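Local coordinates for choline binding protein PCPA (Streptococcus pneumoniae, PDB 4CP6) that is a pneumococcal vaccine antigen that probably attaches to choline on the cell surface and carries a leucine-rich repeat region of a kind often used for binding other molecules, at residues A[116-121]-A[140-145]; A[136-141]-A[158-163]; A[286-291]-A[309-314]; A[315-320]-A[335-340]. One frame throughout, in Å; residues are numbered along the deposited sequence.

Contact 1: residues A[116-121]-A[140-145]; sequences KAKTII and ELEEIE
I120 packs against L141 and I144 in the tight, buried part of this contact between two adjacent coils of the leucine-rich repeat. I120 CG1 meets L141 CD1 at 3.6 Å, the two side chains crossing at about a right angle. I144 lies alongside I120 and points the same way; its CG1 stands opposite the backbone N (chi1 -167°), which brings CD1 to 3.8 Å from I120 CB. F136 and strand 97-100 also touch I120.

The backbones join most firmly at K118 O, which takes a short bond from E142 N (2.7 Å, N-H...O 167°) and a weak one from E143 N. T119 OG1 donates to E143 O at 3.0 Å, from above the carbonyl plane. Farther on the join is looser: a water links I120 O to E145 N, and buried I120 N has no partner.

The partly exposed side is polar. K118, bent at chi2 and chi4, lays CD 3.4 Å from E142 OE2, curls NZ onto K116 O and makes a salt bridge, NZ to the anti side of E140 OE1 at 2.9 Å. One ammonium thus serves a carbonyl and a carboxylate with a second carboxylate nearby, a setting that would probably favour its charged form.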
loop_
_atom_site.group_PDB
_atom_site.type_symbol
_atom_site.label_atom_id
_atom_site.label_comp_id
_atom_site.label_asym_id
_atom_site.label_seq_id
_atom_site.Cartn_x
_atom_site.Cartn_y
_atom_site.Cartn_z
ATOM N N LYS A 116 21.670 5.129 -0.095
ATOM C CA LYS A 116 22.400 3.910 -0.432
ATOM C C LYS A 116 22.920 3.193 0.818
ATOM O O LYS A 116 23.556 2.139 0.684
ATOM C CB LYS A 116 23.565 4.247 -1.353
ATOM C CG LYS A 116 23.093 4.658 -2.734
ATOM C CD LYS A 116 24.290 4.930 -3.624
ATOM C CE LYS A 116 25.123 3.715 -3.927
ATOM N NZ LYS A 116 26.199 4.035 -4.913
ATOM N N ALA A 117 22.631 3.723 2.021
ATOM C CA ALA A 117 23.062 3.056 3.247
ATOM C C ALA A 117 22.305 1.712 3.384
ATOM O O ALA A 117 21.070 1.637 3.215
ATOM C CB ALA A 117 22.775 3.941 4.450
ATOM N N LYS A 118 23.052 0.646 3.657
ATOM C CA LYS A 118 22.452 -0.680 3.814
ATOM C C LYS A 118 21.836 -0.815 5.196
ATOM O O LYS A 118 20.912 -1.612 5.406
ATOM C CB LYS A 118 23.496 -1.784 3.600
ATOM C CG LYS A 118 24.256 -1.686 2.273
ATOM C CD LYS A 118 23.467 -2.179 1.089
ATOM C CE LYS A 118 24.092 -1.789 -0.230
ATOM N NZ LYS A 118 23.680 -0.422 -0.660
ATOM N N THR A 119 22.352 -0.058 6.144
ATOM C CA THR A 119 21.778 -0.008 7.469
ATOM C C THR A 119 21.817 1.388 8.045
ATOM O O THR A 119 22.633 2.228 7.642
ATOM C CB THR A 119 22.359 -1.044 8.417
ATOM O OG1 THR A 119 21.483 -1.111 9.570
ATOM C CG2 THR A 119 23.812 -0.756 8.784
ATOM N N ILE A 120 20.887 1.643 8.955
ATOM C CA ILE A 120 20.759 2.852 9.736
ATOM C C ILE A 120 20.833 2.366 11.147
ATOM O O ILE A 120 20.030 1.493 11.540
ATOM C CB ILE A 120 19.411 3.571 9.480
ATOM C CG1 ILE A 120 19.262 4.012 8.024
ATOM C CG2 ILE A 120 19.188 4.727 10.457
ATOM C CD1 ILE A 120 20.179 5.131 7.585
ATOM N N ILE A 121 21.824 2.860 11.894
ATOM C CA ILE A 121 22.055 2.434 13.260
ATOM C C ILE A 121 21.690 3.553 14.202
ATOM O O ILE A 121 22.098 4.704 13.994
ATOM C CB ILE A 121 23.552 2.047 13.425
ATOM C CG1 ILE A 121 23.964 0.942 12.420
ATOM C CG2 ILE A 121 23.886 1.664 14.893
ATOM C CD1 ILE A 121 25.397 1.016 11.999
ATOM N N GLU A 140 18.068 1.865 -0.331
ATOM C CA GLU A 140 18.734 0.560 -0.452
ATOM C C GLU A 140 18.892 -0.094 0.928
ATOM O O GLU A 140 19.651 -1.048 1.089
ATOM C CB GLU A 140 20.104 0.732 -1.107
ATOM C CG GLU A 140 20.006 1.366 -2.485
ATOM C CD GLU A 140 21.270 1.341 -3.319
ATOM O OE1 GLU A 140 22.194 0.556 -3.008
ATOM O OE2 GLU A 140 21.321 2.106 -4.306
ATOM N N LEU A 141 18.129 0.398 1.927
ATOM C CA LEU A 141 18.164 -0.128 3.276
ATOM C C LEU A 141 17.875 -1.628 3.283
ATOM O O LEU A 141 16.938 -2.070 2.628
ATOM C CB LEU A 141 17.059 0.584 4.067
ATOM C CG LEU A 141 17.005 0.493 5.570
ATOM C CD1 LEU A 141 18.316 0.999 6.200
ATOM C CD2 LEU A 141 15.856 1.384 6.070
ATOM N N GLU A 142 18.672 -2.384 4.023
ATOM C CA GLU A 142 18.444 -3.813 4.146
ATOM C C GLU A 142 17.911 -4.174 5.491
ATOM O O GLU A 142 17.159 -5.133 5.588
ATOM C CB GLU A 142 19.714 -4.614 3.827
ATOM C CG GLU A 142 20.118 -4.358 2.385
ATOM C CD GLU A 142 21.332 -5.118 1.907
ATOM O OE1 GLU A 142 22.001 -5.768 2.741
ATOM O OE2 GLU A 142 21.631 -5.035 0.695
ATOM N N GLU A 143 18.335 -3.465 6.535
ATOM C CA GLU A 143 17.930 -3.753 7.909
ATOM C C GLU A 143 17.840 -2.479 8.717
ATOM O O GLU A 143 18.718 -1.610 8.612
ATOM C CB GLU A 143 19.001 -4.638 8.604
ATOM C CG GLU A 143 19.012 -6.094 8.155
ATOM C CD GLU A 143 19.801 -7.053 9.031
ATOM O OE1 GLU A 143 20.453 -6.594 9.997
ATOM O OE2 GLU A 143 19.762 -8.272 8.747
ATOM N N ILE A 144 16.823 -2.391 9.586
ATOM C CA ILE A 144 16.685 -1.268 10.500
ATOM C C ILE A 144 15.875 -1.707 11.701
ATOM O O ILE A 144 14.876 -2.430 11.557
ATOM C CB ILE A 144 16.058 0.001 9.811
ATOM C CG1 ILE A 144 16.214 1.286 10.677
ATOM C CG2 ILE A 144 14.562 -0.239 9.434
ATOM C CD1 ILE A 144 15.795 2.604 9.973
ATOM N N GLU A 145 16.309 -1.281 12.885
ATOM C CA GLU A 145 15.588 -1.515 14.124
ATOM C C GLU A 145 15.190 -0.135 14.627
ATOM O O GLU A 145 16.067 0.678 14.981
ATOM C CB GLU A 145 16.470 -2.214 15.158
ATOM C CG GLU A 145 15.722 -2.471 16.456
ATOM C CD GLU A 145 16.429 -3.327 17.496
ATOM O OE1 GLU A 145 17.359 -4.087 17.137
ATOM O OE2 GLU A 145 15.989 -3.297 18.665
HETATM O O HOH W 1 19.041 -0.330 13.194
#

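Contact 2: residues A[136-141]-A[158-163]; sequences FDFSEL and FSFSQK
F136 and F158 lie side by side, pointing the same way, in matching type II beta turns, F136-S139 and F158-S161, that repeat from one coil of the leucine-rich repeat solenoid to the next. Their rings are nearly parallel, with planes at 3°, but slid so far apart that they barely overlap; F136 CD2 comes 3.6 Å from F158 CE1. F136 also stacks with F112, so a row of phenylalanines runs through successive coils. L141 adds a methyl to the row, its CD2 meeting the edge of the F158 ring near the ring plane.

Nearer the surface F138 and F160 form a second such pair, again pointing the same way, with planes at 12° and little overlap. F160 CB sits over the F138 face, toward the rim, as a CH-pi contact 3.8 Å from the centroid, and F138 CE1 lies 3.4 Å from F160 CG. Both residues occupy the third place of their turns, with positive phi.

Between the two aromatic pairs F138 N donates to S159 O at 2.9 Å. One water joins S139 O and L141 O to K163 N. The serines form a relay: S139 OG, set between its own backbone N and carbonyl carbon (chi1 82°), accepts from L141 N in an ST turn and gives to S161 OG at 2.8 Å, and S161 OG gives to F158 O at 2.9 Å, from the same face of that carbonyl as S161 N.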
loop_
_atom_site.group_PDB
_atom_site.type_symbol
_atom_site.label_atom_id
_atom_site.label_comp_id
_atom_site.label_asym_id
_atom_site.label_seq_id
_atom_site.Cartn_x
_atom_site.Cartn_y
_atom_site.Cartn_z
ATOM N N PHE A 136 12.579 7.461 3.714
ATOM C CA PHE A 136 13.453 6.422 3.184
ATOM C C PHE A 136 12.859 5.843 1.916
ATOM O O PHE A 136 13.141 4.681 1.599
ATOM C CB PHE A 136 13.654 5.308 4.234
ATOM C CG PHE A 136 14.368 5.750 5.486
ATOM C CD1 PHE A 136 15.754 5.736 5.551
ATOM C CD2 PHE A 136 13.657 6.236 6.584
ATOM C CE1 PHE A 136 16.422 6.132 6.712
ATOM C CE2 PHE A 136 14.329 6.649 7.742
ATOM C CZ PHE A 136 15.707 6.614 7.780
ATOM N N ASP A 137 12.095 6.641 1.130
ATOM C CA ASP A 137 11.546 6.032 -0.068
ATOM C C ASP A 137 12.651 5.737 -1.088
ATOM O O ASP A 137 13.647 6.466 -1.173
ATOM C CB ASP A 137 10.365 6.806 -0.668
ATOM C CG ASP A 137 10.683 8.144 -1.284
ATOM O OD1 ASP A 137 11.717 8.738 -0.922
ATOM O OD2 ASP A 137 9.883 8.602 -2.136
ATOM N N PHE A 138 12.509 4.636 -1.825
ATOM C CA PHE A 138 13.476 4.203 -2.851
ATOM C C PHE A 138 14.859 3.926 -2.236
ATOM O O PHE A 138 15.864 3.901 -2.954
ATOM C CB PHE A 138 13.565 5.234 -4.006
ATOM C CG PHE A 138 12.246 5.387 -4.731
ATOM C CD1 PHE A 138 11.884 4.503 -5.748
ATOM C CD2 PHE A 138 11.348 6.391 -4.376
ATOM C CE1 PHE A 138 10.669 4.645 -6.417
ATOM C CE2 PHE A 138 10.137 6.545 -5.067
ATOM C CZ PHE A 138 9.793 5.654 -6.053
ATOM N N SER A 139 14.924 3.687 -0.913
ATOM C CA SER A 139 16.221 3.453 -0.297
ATOM C C SER A 139 16.758 2.040 -0.581
ATOM O O SER A 139 16.004 1.126 -0.986
ATOM C CB SER A 139 16.164 3.687 1.205
ATOM O OG SER A 139 15.653 2.543 1.867
ATOM N N GLU A 140 18.068 1.865 -0.331
ATOM C CA GLU A 140 18.734 0.560 -0.452
ATOM C C GLU A 140 18.892 -0.094 0.928
ATOM O O GLU A 140 19.651 -1.048 1.089
ATOM C CB GLU A 140 20.104 0.732 -1.107
ATOM C CG GLU A 140 20.006 1.366 -2.485
ATOM C CD GLU A 140 21.270 1.341 -3.319
ATOM O OE1 GLU A 140 22.194 0.556 -3.008
ATOM O OE2 GLU A 140 21.321 2.106 -4.306
ATOM N N LEU A 141 18.129 0.398 1.927
ATOM C CA LEU A 141 18.164 -0.128 3.276
ATOM C C LEU A 141 17.875 -1.628 3.283
ATOM O O LEU A 141 16.938 -2.070 2.628
ATOM C CB LEU A 141 17.059 0.584 4.067
ATOM C CG LEU A 141 17.005 0.493 5.570
ATOM C CD1 LEU A 141 18.316 0.999 6.200
ATOM C CD2 LEU A 141 15.856 1.384 6.070
ATOM N N PHE A 158 8.854 4.094 3.834
ATOM C CA PHE A 158 9.835 3.108 3.363
ATOM C C PHE A 158 9.476 2.584 1.990
ATOM O O PHE A 158 10.088 1.626 1.529
ATOM C CB PHE A 158 9.963 1.921 4.362
ATOM C CG PHE A 158 10.510 2.347 5.697
ATOM C CD1 PHE A 158 11.882 2.445 5.903
ATOM C CD2 PHE A 158 9.656 2.730 6.729
ATOM C CE1 PHE A 158 12.399 2.882 7.127
ATOM C CE2 PHE A 158 10.173 3.182 7.956
ATOM C CZ PHE A 158 11.545 3.273 8.135
ATOM N N SER A 159 8.504 3.212 1.321
ATOM C CA SER A 159 8.015 2.748 0.040
ATOM C C SER A 159 9.158 2.556 -0.939
ATOM O O SER A 159 10.039 3.427 -1.059
ATOM C CB SER A 159 7.004 3.739 -0.519
ATOM O OG SER A 159 6.483 3.299 -1.767
ATOM N N PHE A 160 9.124 1.445 -1.675
ATOM C CA PHE A 160 10.099 1.145 -2.726
ATOM C C PHE A 160 11.504 0.863 -2.185
ATOM O O PHE A 160 12.481 0.934 -2.948
ATOM C CB PHE A 160 10.095 2.227 -3.820
ATOM C CG PHE A 160 9.416 1.789 -5.089
ATOM C CD1 PHE A 160 9.951 0.766 -5.865
ATOM C CD2 PHE A 160 8.266 2.420 -5.532
ATOM C CE1 PHE A 160 9.316 0.355 -7.050
ATOM C CE2 PHE A 160 7.627 2.004 -6.704
ATOM C CZ PHE A 160 8.177 0.997 -7.466
ATOM N N SER A 161 11.615 0.517 -0.892
ATOM C CA SER A 161 12.881 0.041 -0.327
ATOM C C SER A 161 12.945 -1.460 -0.671
ATOM O O SER A 161 12.584 -2.318 0.141
ATOM C CB SER A 161 12.941 0.283 1.182
ATOM O OG SER A 161 12.983 1.673 1.464
ATOM N N GLN A 162 13.332 -1.747 -1.904
ATOM C CA GLN A 162 13.238 -3.090 -2.468
ATOM C C GLN A 162 14.142 -4.124 -1.843
ATOM O O GLN A 162 13.832 -5.303 -1.991
ATOM C CB GLN A 162 13.440 -3.052 -3.959
ATOM C CG GLN A 162 12.247 -2.409 -4.647
ATOM C CD GLN A 162 12.419 -2.350 -6.142
ATOM O OE1 GLN A 162 13.491 -2.015 -6.675
ATOM N NE2 GLN A 162 11.349 -2.639 -6.846
ATOM N N LYS A 163 15.223 -3.717 -1.158
ATOM C CA LYS A 163 16.130 -4.674 -0.539
ATOM C C LYS A 163 15.875 -4.811 0.962
ATOM O O LYS A 163 16.565 -5.579 1.629
ATOM C CB LYS A 163 17.587 -4.206 -0.776
ATOM C CG LYS A 163 18.045 -4.262 -2.262
ATOM C CD LYS A 163 18.054 -5.692 -2.815
ATOM C CE LYS A 163 18.348 -5.764 -4.297
ATOM N NZ LYS A 163 17.978 -7.094 -4.854
HETATM O O HOH W 2 15.805 -1.331 0.266
HETATM O O HOH W 3 15.541 -0.206 -3.439
#

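Contact 3: residues A[286-291]-A[309-314]; sequences FAFADA and LAFYGN
F288 and D290 supply the backbone hydrogen bonds that tie the consecutive type I and type II turns of 286-291 to 309-314, the next coil of the leucine-rich repeat solenoid. F288 N reaches A310 O at 2.9 Å by a bent bond (N-H...O 140°), whereas D290 N meets Y312 O at 2.8 Å almost straight (170°). CA-H...O contacts accompany them: F286 CA to L309 O, and A289 CA to Y312 O at 3.3 Å.

Aromatic and aliphatic packing falls into two groups. In the buried one, F288 and F311 lie side by side with their planes at an oblique 35°, F288 CD2 standing 3.5 Å from F311 CE1; I297 touches both side chains. Toward the partly exposed side, L309 CB sits over the centre of the F286 ring in a CH-pi contact, 4.0 Å from the centroid. Y312 CG points away from its backbone N (chi1 179°), carrying the ring to F286 CE2 and, by its edge, to A289 CB.

Charge and water make the third group: one water donates to both D290 OD1 and G313 O, while D290 OD2 forms a salt bridge with K267. The backbone bonds thus align the turns with strand 311-312, apolar packing buries F288 and F311, and the D290 carboxylate is satisfied by K267 and water.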
loop_
_atom_site.group_PDB
_atom_site.type_symbol
_atom_site.label_atom_id
_atom_site.label_comp_id
_atom_site.label_asym_id
_atom_site.label_seq_id
_atom_site.Cartn_x
_atom_site.Cartn_y
_atom_site.Cartn_z
ATOM N N PHE A 286 -8.929 -2.323 -5.716
ATOM C CA PHE A 286 -7.784 -3.196 -5.956
ATOM C C PHE A 286 -7.726 -4.376 -4.989
ATOM O O PHE A 286 -6.644 -4.965 -4.820
ATOM C CB PHE A 286 -6.473 -2.400 -5.918
ATOM C CG PHE A 286 -6.247 -1.434 -7.056
ATOM C CD1 PHE A 286 -6.841 -0.179 -7.045
ATOM C CD2 PHE A 286 -5.399 -1.764 -8.107
ATOM C CE1 PHE A 286 -6.619 0.721 -8.087
ATOM C CE2 PHE A 286 -5.185 -0.867 -9.155
ATOM C CZ PHE A 286 -5.802 0.360 -9.137
ATOM N N ALA A 287 -8.861 -4.761 -4.348
ATOM C CA ALA A 287 -8.744 -5.820 -3.348
ATOM C C ALA A 287 -8.067 -7.073 -3.879
ATOM O O ALA A 287 -7.245 -7.643 -3.158
ATOM C CB ALA A 287 -10.101 -6.175 -2.773
ATOM N N PHE A 288 -8.417 -7.531 -5.099
ATOM C CA PHE A 288 -7.835 -8.759 -5.646
ATOM C C PHE A 288 -6.931 -8.468 -6.811
ATOM O O PHE A 288 -6.632 -9.386 -7.598
ATOM C CB PHE A 288 -8.918 -9.796 -6.011
ATOM C CG PHE A 288 -10.001 -9.955 -4.977
ATOM C CD1 PHE A 288 -9.712 -10.479 -3.722
ATOM C CD2 PHE A 288 -11.303 -9.559 -5.248
ATOM C CE1 PHE A 288 -10.716 -10.597 -2.756
ATOM C CE2 PHE A 288 -12.305 -9.681 -4.279
ATOM C CZ PHE A 288 -11.983 -10.168 -3.034
ATOM N N ALA A 289 -6.448 -7.224 -6.942
ATOM C CA ALA A 289 -5.598 -6.885 -8.066
ATOM C C ALA A 289 -4.340 -7.746 -8.094
ATOM O O ALA A 289 -3.622 -7.839 -7.108
ATOM C CB ALA A 289 -5.240 -5.399 -8.059
ATOM N N ASP A 290 -4.085 -8.401 -9.220
ATOM C CA ASP A 290 -2.908 -9.271 -9.392
ATOM C C ASP A 290 -2.888 -10.449 -8.392
ATOM O O ASP A 290 -1.798 -10.956 -8.062
ATOM C CB ASP A 290 -1.597 -8.482 -9.415
ATOM C CG ASP A 290 -1.496 -7.501 -10.576
ATOM O OD1 ASP A 290 -2.151 -7.739 -11.623
ATOM O OD2 ASP A 290 -0.743 -6.505 -10.444
ATOM N N ALA A 291 -4.074 -10.933 -7.963
ATOM C CA ALA A 291 -4.151 -12.197 -7.205
ATOM C C ALA A 291 -4.179 -13.220 -8.339
ATOM O O ALA A 291 -5.246 -13.524 -8.923
ATOM C CB ALA A 291 -5.419 -12.263 -6.373
ATOM N N LEU A 309 -11.451 -1.569 -9.747
ATOM C CA LEU A 309 -10.394 -2.529 -10.034
ATOM C C LEU A 309 -10.249 -3.571 -8.943
ATOM O O LEU A 309 -9.157 -4.094 -8.729
ATOM C CB LEU A 309 -9.059 -1.833 -10.388
ATOM C CG LEU A 309 -9.112 -1.071 -11.734
ATOM C CD1 LEU A 309 -8.004 -0.015 -11.818
ATOM C CD2 LEU A 309 -9.022 -2.049 -12.892
ATOM N N ALA A 310 -11.371 -3.982 -8.344
ATOM C CA ALA A 310 -11.294 -5.051 -7.339
ATOM C C ALA A 310 -10.873 -6.380 -8.012
ATOM O O ALA A 310 -10.135 -7.160 -7.419
ATOM C CB ALA A 310 -12.652 -5.230 -6.659
ATOM N N PHE A 311 -11.371 -6.633 -9.232
ATOM C CA PHE A 311 -11.049 -7.812 -10.029
ATOM C C PHE A 311 -10.222 -7.314 -11.196
ATOM O O PHE A 311 -10.769 -6.786 -12.167
ATOM C CB PHE A 311 -12.329 -8.518 -10.499
ATOM C CG PHE A 311 -13.123 -9.069 -9.340
ATOM C CD1 PHE A 311 -12.733 -10.242 -8.707
ATOM C CD2 PHE A 311 -14.263 -8.427 -8.899
ATOM C CE1 PHE A 311 -13.480 -10.767 -7.648
ATOM C CE2 PHE A 311 -15.001 -8.946 -7.820
ATOM C CZ PHE A 311 -14.609 -10.118 -7.225
ATOM N N TYR A 312 -8.908 -7.436 -11.086
ATOM C CA TYR A 312 -7.988 -6.858 -12.064
ATOM C C TYR A 312 -6.781 -7.739 -12.173
ATOM O O TYR A 312 -6.063 -7.926 -11.203
ATOM C CB TYR A 312 -7.571 -5.481 -11.531
ATOM C CG TYR A 312 -6.591 -4.678 -12.353
ATOM C CD1 TYR A 312 -6.636 -4.690 -13.745
ATOM C CD2 TYR A 312 -5.686 -3.814 -11.737
ATOM C CE1 TYR A 312 -5.820 -3.853 -14.502
ATOM C CE2 TYR A 312 -4.846 -2.989 -12.485
ATOM C CZ TYR A 312 -4.912 -3.020 -13.869
ATOM O OH TYR A 312 -4.095 -2.192 -14.626
ATOM N N GLY A 313 -6.552 -8.297 -13.347
ATOM C CA GLY A 313 -5.374 -9.142 -13.540
ATOM C C GLY A 313 -5.448 -10.480 -12.833
ATOM O O GLY A 313 -4.406 -11.079 -12.510
ATOM N N ASN A 314 -6.666 -10.983 -12.573
ATOM C CA ASN A 314 -6.837 -12.300 -11.960
ATOM C C ASN A 314 -6.683 -13.356 -13.065
ATOM O O ASN A 314 -7.664 -13.798 -13.677
ATOM C CB ASN A 314 -8.168 -12.411 -11.277
ATOM C CG ASN A 314 -8.267 -11.407 -10.164
ATOM O OD1 ASN A 314 -7.565 -11.520 -9.128
ATOM N ND2 ASN A 314 -9.085 -10.420 -10.351
HETATM O O HOH W 4 -1.986 -9.917 -13.301
#

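Contact 4: residues A[315-320]-A[335-340]; sequences LELKEL and NGLPKL
K339 and E316 form the strongest polar link, a salt bridge in which K339 NZ meets E316 OE1 at 2.9 Å. The ammonium comes to the syn side of that oxygen, somewhat out of the carboxylate plane, and also makes a weak bond to OE2 at 3.3 Å. The two side chains lie alongside, pointing the same way: K339 is extended beyond CG, while E316 bends at chi2 (-69°), which folds its carboxylate over toward the lysine. A water donates to E316 OE2 and accepts weakly from K339 NZ.

Next inward, the methylenes of K339 run past a backbone carbonyl, with K339 CG 3.3 Å from L315 O. P338 CG touches L315 CD2 at 3.9 Å, the two side chains crossing, near the surface. L340 CA approaches L317 O at 3.2 Å in a CA-H...O contact. L340 N also lies near that oxygen, but its angle is poor and it bonds instead to L337 O, closing the type I turn L337-L340.

Innermost is leucine packing. With CG swung away from its own amide nitrogen (chi1 -171°), L340 puts CD1 3.6 Å from E319 C and 4.2 Å from L320 CG. L317 and L320 also border L337, more loosely, and both touch F311. Just beyond, L320 bonds with S342 and T344 in the parallel pairing of strands 319-322 and 342-345. Recurring leucines on the inner side, with turns leading into parallel strands and charged residues outside, are the pattern of a leucine-rich repeat solenoid.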
loop_
_atom_site.group_PDB
_atom_site.type_symbol
_atom_site.label_atom_id
_atom_site.label_comp_id
_atom_site.label_asym_id
_atom_site.label_seq_id
_atom_site.Cartn_x
_atom_site.Cartn_y
_atom_site.Cartn_z
ATOM N N LEU A 315 -5.411 -13.744 -13.290
ATOM C CA LEU A 315 -5.008 -14.596 -14.417
ATOM C C LEU A 315 -5.676 -15.964 -14.461
ATOM O O LEU A 315 -5.767 -16.543 -15.560
ATOM C CB LEU A 315 -3.491 -14.750 -14.450
ATOM C CG LEU A 315 -2.648 -13.476 -14.521
ATOM C CD1 LEU A 315 -1.156 -13.825 -14.650
ATOM C CD2 LEU A 315 -3.078 -12.567 -15.688
ATOM N N GLU A 316 -6.161 -16.474 -13.312
ATOM C CA GLU A 316 -6.777 -17.793 -13.261
ATOM C C GLU A 316 -8.240 -17.816 -12.890
ATOM O O GLU A 316 -8.824 -18.891 -12.739
ATOM C CB GLU A 316 -5.994 -18.710 -12.304
ATOM C CG GLU A 316 -4.579 -19.007 -12.756
ATOM C CD GLU A 316 -4.397 -19.875 -13.986
ATOM O OE1 GLU A 316 -5.300 -20.670 -14.321
ATOM O OE2 GLU A 316 -3.316 -19.763 -14.600
ATOM N N LEU A 317 -8.874 -16.627 -12.702
ATOM C CA LEU A 317 -10.267 -16.624 -12.258
ATOM C C LEU A 317 -11.185 -17.197 -13.305
ATOM O O LEU A 317 -11.223 -16.679 -14.420
ATOM C CB LEU A 317 -10.645 -15.198 -11.850
ATOM C CG LEU A 317 -12.042 -14.963 -11.311
ATOM C CD1 LEU A 317 -12.270 -15.713 -10.033
ATOM C CD2 LEU A 317 -12.263 -13.472 -11.129
ATOM N N LYS A 318 -11.950 -18.244 -12.967
ATOM C CA LYS A 318 -12.735 -18.954 -13.981
ATOM C C LYS A 318 -14.148 -18.471 -14.185
ATOM O O LYS A 318 -14.692 -18.645 -15.279
ATOM C CB LYS A 318 -12.781 -20.460 -13.653
ATOM C CG LYS A 318 -11.400 -21.107 -13.500
ATOM C CD LYS A 318 -11.524 -22.578 -13.042
ATOM C CE LYS A 318 -10.172 -23.257 -12.959
ATOM N NZ LYS A 318 -10.287 -24.716 -12.709
ATOM N N GLU A 319 -14.763 -17.902 -13.145
ATOM C CA GLU A 319 -16.162 -17.485 -13.195
ATOM C C GLU A 319 -16.361 -16.442 -12.145
ATOM O O GLU A 319 -15.597 -16.394 -11.171
ATOM C CB GLU A 319 -17.066 -18.707 -12.868
ATOM C CG GLU A 319 -18.564 -18.457 -12.936
ATOM C CD GLU A 319 -19.462 -19.652 -12.680
ATOM O OE1 GLU A 319 -18.939 -20.733 -12.330
ATOM O OE2 GLU A 319 -20.698 -19.501 -12.826
ATOM N N LEU A 320 -17.400 -15.608 -12.324
ATOM C CA LEU A 320 -17.790 -14.645 -11.311
ATOM C C LEU A 320 -19.283 -14.618 -11.267
ATOM O O LEU A 320 -19.928 -14.456 -12.315
ATOM C CB LEU A 320 -17.287 -13.224 -11.605
ATOM C CG LEU A 320 -15.974 -12.804 -11.018
ATOM C CD1 LEU A 320 -15.528 -11.462 -11.584
ATOM C CD2 LEU A 320 -16.047 -12.760 -9.480
ATOM N N ASN A 335 -11.561 -6.022 -14.851
ATOM C CA ASN A 335 -10.721 -5.754 -16.016
ATOM C C ASN A 335 -9.582 -6.776 -16.051
ATOM O O ASN A 335 -8.900 -6.986 -15.038
ATOM C CB ASN A 335 -10.155 -4.312 -15.992
ATOM C CG ASN A 335 -9.180 -4.019 -17.126
ATOM O OD1 ASN A 335 -8.032 -4.476 -17.108
ATOM N ND2 ASN A 335 -9.616 -3.295 -18.156
ATOM N N GLY A 336 -9.314 -7.340 -17.220
ATOM C CA GLY A 336 -8.146 -8.208 -17.399
ATOM C C GLY A 336 -8.271 -9.524 -16.665
ATOM O O GLY A 336 -7.563 -9.778 -15.667
ATOM N N LEU A 337 -9.209 -10.342 -17.137
ATOM C CA LEU A 337 -9.582 -11.643 -16.541
ATOM C C LEU A 337 -9.523 -12.688 -17.658
ATOM O O LEU A 337 -10.545 -13.065 -18.220
ATOM C CB LEU A 337 -10.983 -11.540 -15.923
ATOM C CG LEU A 337 -11.158 -10.353 -14.915
ATOM C CD1 LEU A 337 -12.573 -10.119 -14.546
ATOM C CD2 LEU A 337 -10.268 -10.520 -13.679
ATOM N N PRO A 338 -8.267 -13.068 -18.028
ATOM C CA PRO A 338 -8.093 -13.865 -19.253
ATOM C C PRO A 338 -8.619 -15.289 -19.255
ATOM O O PRO A 338 -8.713 -15.883 -20.352
ATOM C CB PRO A 338 -6.599 -13.845 -19.483
ATOM C CG PRO A 338 -5.980 -13.599 -18.110
ATOM C CD PRO A 338 -6.966 -12.649 -17.458
ATOM N N LYS A 339 -8.955 -15.849 -18.073
ATOM C CA LYS A 339 -9.493 -17.198 -17.986
ATOM C C LYS A 339 -10.936 -17.195 -17.528
ATOM O O LYS A 339 -11.527 -18.256 -17.319
ATOM C CB LYS A 339 -8.621 -18.086 -17.090
ATOM C CG LYS A 339 -7.286 -18.438 -17.761
ATOM C CD LYS A 339 -6.573 -19.547 -17.028
ATOM C CE LYS A 339 -5.453 -20.161 -17.836
ATOM N NZ LYS A 339 -4.812 -21.294 -17.089
ATOM N N LEU A 340 -11.545 -15.978 -17.413
ATOM C CA LEU A 340 -12.938 -15.874 -17.014
ATOM C C LEU A 340 -13.813 -16.451 -18.121
ATOM O O LEU A 340 -13.799 -15.912 -19.235
ATOM C CB LEU A 340 -13.311 -14.396 -16.762
ATOM C CG LEU A 340 -14.676 -14.158 -16.135
ATOM C CD1 LEU A 340 -14.662 -14.492 -14.654
ATOM C CD2 LEU A 340 -15.127 -12.702 -16.289
HETATM O O HOH W 5 -2.525 -18.955 -17.022
#

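Overall arrangement
All four contacts join successive coils of the solenoid, contacts 1 and 2 in one repeat region and contacts 3 and 4 in another, with the centres of contacts 1 and 4 about 40 Å apart. Contacts 1 and 2 share E140 and L141 and touch where I120 meets F136; contacts 3 and 4 meet through the pairing of strands 311-312 and 334-335. Contact 3 is the most buried. Contact 2 joins two turns, contact 3 a pair of turns to a short strand; both use aromatic rings and backbone bonds. Contacts 1 and 4 sit where the chain enters the parallel strands, so they combine aliphatic packing inside with lysine-glutamate salt bridges at the surface.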